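Side-chain contact in probable leucine/isoleucine/valine-binding protein (Rhodopirellula baltica, PDB 4KV7), which probably binds leucine, isoleucine, valine or a related small ligand between two lobes, as a periplasmic solute-binding protein of the leucine-binding family: residues I35-G40 against G114-A119. The protein carries 1 engineered substitution. Sequence-based numbering, arbitrary orientation.
Sequences INMRHG and GAFTGA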
ATOM      1  N   ILE A  35       0.924  -4.181  10.766  1.00  8.73           N
ATOM      2  CA  ILE A  35       0.440  -5.427  11.353  1.00 10.03           C
ATOM      3  C   ILE A  35      -0.189  -6.312  10.287  1.00  8.42           C
ATOM      4  O   ILE A  35       0.085  -7.514  10.202  1.00  9.76           O
ATOM      5  CB  ILE A  35      -0.568  -5.151  12.481  1.00 10.42           C
ATOM      6  CG1 ILE A  35       0.165  -4.597  13.708  1.00 10.78           C
ATOM      7  CG2 ILE A  35      -1.326  -6.410  12.853  1.00 11.30           C
ATOM      8  CD1 ILE A  35      -0.739  -4.048  14.794  1.00 12.52           C
ATOM      9  N   ASN A  36      -1.009  -5.712   9.440  1.00  8.66           N
ATOM     10  CA  ASN A  36      -1.713  -6.490   8.435  1.00  9.46           C
ATOM     11  C   ASN A  36      -0.882  -6.860   7.224  1.00  8.41           C
ATOM     12  O   ASN A  36      -1.076  -7.946   6.673  1.00  9.26           O
ATOM     13  CB  ASN A  36      -3.047  -5.840   8.097  1.00 10.02           C
ATOM     14  CG  ASN A  36      -4.039  -6.020   9.220  1.00 10.93           C
ATOM     15  OD1 ASN A  36      -4.545  -7.119   9.433  1.00 12.32           O
ATOM     16  ND2 ASN A  36      -4.268  -4.972   9.997  1.00 12.36           N
HETATM   17  N   MSE A  37       0.071  -6.012   6.842  1.00  8.82           N
HETATM   18  CA  MSE A  37       1.031  -6.410   5.816  1.00  9.46           C
HETATM   19  C   MSE A  37       1.820  -7.623   6.296  1.00  9.75           C
HETATM   20  O   MSE A  37       2.022  -8.589   5.547  1.00 10.60           O
HETATM   21  CB  MSE A  37       2.001  -5.272   5.495  1.00 11.05           C
HETATM   22  CG  MSE A  37       1.543  -4.314   4.412  1.00 12.40           C
HETATM   23 SE   MSE A  37       1.214  -5.173   2.684  0.63 10.65          SE
HETATM   24  CE  MSE A  37       3.024  -5.486   2.080  1.00 15.71           C
ATOM     25  N   ARG A  38       2.283  -7.576   7.542  1.00  9.59           N
ATOM     26  CA  ARG A  38       3.015  -8.686   8.121  1.00  9.70           C
ATOM     27  C   ARG A  38       2.168  -9.955   8.135  1.00  9.85           C
ATOM     28  O   ARG A  38       2.649 -11.016   7.746  1.00 10.45           O
ATOM     29  CB  ARG A  38       3.499  -8.331   9.527  1.00 10.27           C
ATOM     30  CG  ARG A  38       4.140  -9.500  10.265  1.00 11.20           C
ATOM     31  CD  ARG A  38       4.769  -9.038  11.569  1.00 11.91           C
ATOM     32  NE  ARG A  38       5.377 -10.116  12.339  1.00 13.21           N
ATOM     33  CZ  ARG A  38       4.702 -10.907  13.161  1.00 14.18           C
ATOM     34  NH1 ARG A  38       3.394 -10.773  13.313  1.00 15.20           N
ATOM     35  NH2 ARG A  38       5.336 -11.856  13.836  1.00 15.64           N
ATOM     36  N   HIS A  39       0.916  -9.866   8.572  1.00  9.32           N
ATOM     37  CA  HIS A  39       0.058 -11.044   8.573  1.00 10.07           C
ATOM     38  C   HIS A  39      -0.114 -11.639   7.176  1.00  9.89           C
ATOM     39  O   HIS A  39      -0.133 -12.861   7.022  1.00 10.30           O
ATOM     40  CB  HIS A  39      -1.311 -10.740   9.173  1.00 11.58           C
ATOM     41  CG  HIS A  39      -1.312 -10.629  10.665  1.00 11.75           C
ATOM     42  ND1 HIS A  39      -0.614 -11.496  11.476  1.00 12.93           N
ATOM     43  CD2 HIS A  39      -1.949  -9.766  11.490  1.00 14.16           C
ATOM     44  CE1 HIS A  39      -0.816 -11.165  12.740  1.00 14.72           C
ATOM     45  NE2 HIS A  39      -1.627 -10.125  12.775  1.00 14.68           N
ATOM     46  N   GLY A  40      -0.284 -10.793   6.165  1.00  9.10           N
ATOM     47  CA  GLY A  40      -0.455 -11.291   4.808  1.00  9.64           C
ATOM     48  C   GLY A  40       0.763 -12.054   4.317  1.00  9.27           C
ATOM     49  O   GLY A  40       0.638 -13.136   3.733  1.00  9.94           O
ATOM     50  N   GLY A 114       8.082  -5.116  -2.888  1.00  9.52           N
ATOM     51  CA  GLY A 114       6.690  -5.073  -2.475  1.00  9.41           C
ATOM     52  C   GLY A 114       6.362  -4.088  -1.376  1.00  9.28           C
ATOM     53  O   GLY A 114       5.444  -4.317  -0.587  1.00  8.55           O
ATOM     54  N   ALA A 115       7.093  -2.984  -1.320  1.00  8.74           N
ATOM     55  CA  ALA A 115       6.829  -1.972  -0.300  1.00  9.05           C
ATOM     56  C   ALA A 115       5.397  -1.426  -0.387  1.00  8.05           C
ATOM     57  O   ALA A 115       4.886  -1.148  -1.478  1.00  8.32           O
ATOM     58  CB  ALA A 115       7.839  -0.852  -0.412  1.00 10.17           C
ATOM     59  N   PHE A 116       4.759  -1.280   0.768  1.00  8.42           N
ATOM     60  CA  PHE A 116       3.407  -0.728   0.873  1.00  8.27           C
ATOM     61  C   PHE A 116       3.510   0.793   0.786  1.00  7.64           C
ATOM     62  O   PHE A 116       3.540   1.507   1.790  1.00  8.17           O
ATOM     63  CB  PHE A 116       2.778  -1.223   2.183  1.00  8.71           C
ATOM     64  CG  PHE A 116       1.321  -0.855   2.385  1.00  7.90           C
ATOM     65  CD1 PHE A 116       0.965   0.293   3.073  1.00  8.45           C
ATOM     66  CD2 PHE A 116       0.308  -1.701   1.951  1.00  8.56           C
ATOM     67  CE1 PHE A 116      -0.363   0.607   3.297  1.00  8.09           C
ATOM     68  CE2 PHE A 116      -1.034  -1.385   2.174  1.00  8.78           C
ATOM     69  CZ  PHE A 116      -1.363  -0.230   2.846  1.00  8.48           C
ATOM     70  N   THR A 117       3.631   1.257  -0.452  1.00  8.04           N
ATOM     71  CA  THR A 117       3.727   2.679  -0.770  1.00  8.05           C
ATOM     72  C   THR A 117       3.693   2.827  -2.279  1.00  7.66           C
ATOM     73  O   THR A 117       4.426   2.141  -2.994  1.00  8.16           O
ATOM     74  CB  THR A 117       5.017   3.396  -0.244  1.00  7.72           C
ATOM     75  OG1 THR A 117       5.266   4.547  -1.069  1.00  9.11           O
ATOM     76  CG2 THR A 117       6.235   2.477  -0.259  1.00  9.88           C
ATOM     77  N   GLY A 118       2.838   3.722  -2.762  1.00  7.90           N
ATOM     78  CA  GLY A 118       2.742   4.027  -4.174  1.00  8.04           C
ATOM     79  C   GLY A 118       3.591   5.188  -4.642  1.00  8.04           C
ATOM     80  O   GLY A 118       3.341   5.715  -5.720  1.00  8.87           O
ATOM     81  N   ALA A 119       4.596   5.573  -3.859  1.00  8.47           N
ATOM     82  CA  ALA A 119       5.325   6.792  -4.159  1.00  9.36           C
ATOM     83  C   ALA A 119       6.142   6.696  -5.435  1.00  9.25           C
ATOM     84  O   ALA A 119       6.740   5.660  -5.755  1.00  9.69           O
ATOM     85  CB  ALA A 119       6.222   7.166  -3.005  1.00 10.36           C
TER
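Met37, modelled as selenomethionine, reaches from helix 31-50 to the Phe116 ring in a Met-aromatic contact inside what its family identifies as a type I periplasmic binding protein fold. The helix follows strand 16-24, and Phe116 lies in the loop after strand 112-113. Met37 SE stands 3.7 Å from CD2 of Phe116. Its approach to the ring is oblique, 60° off the ring normal. Apolar packing adds to this: Met37 CG rests 3.8 Å from Phe116 CD2 and 4.0 Å from Phe116 CB, alongside the root of the ring. A long, flexible, polarisable side chain suits a helix residue that must span 7.9 Å between the CA atoms of Met37 and Phe116. Bends at chi2 (-59°) and chi3 fold the chain, so that SE meets the ring while Met37 CE ends beside the carbonyl O of Gly114.

The loop backbone around Phe116 is held by hydrogen bonds with Asn92 and Gly94. Phe116 is the centre of an inverse gamma turn, with a weak hydrogen bond from Thr117 N to Ala115 O. Its CB points at the helix, and with CG anti to the backbone N (chi1 -174°) the ring extends alongside Met37. Next to it Thr117 forms an ST turn, in which Thr117 OG1 accepts from Ala119 N. The Phe116 side chain also packs on Val302 of helix 301-319, and its ring meets Phe250 and makes a cation-pi contact with Arg135. Gly114 has a positive phi, a conformation glycine adopts easily, and its carbonyl O lies 3.8 Å from Met37 CE.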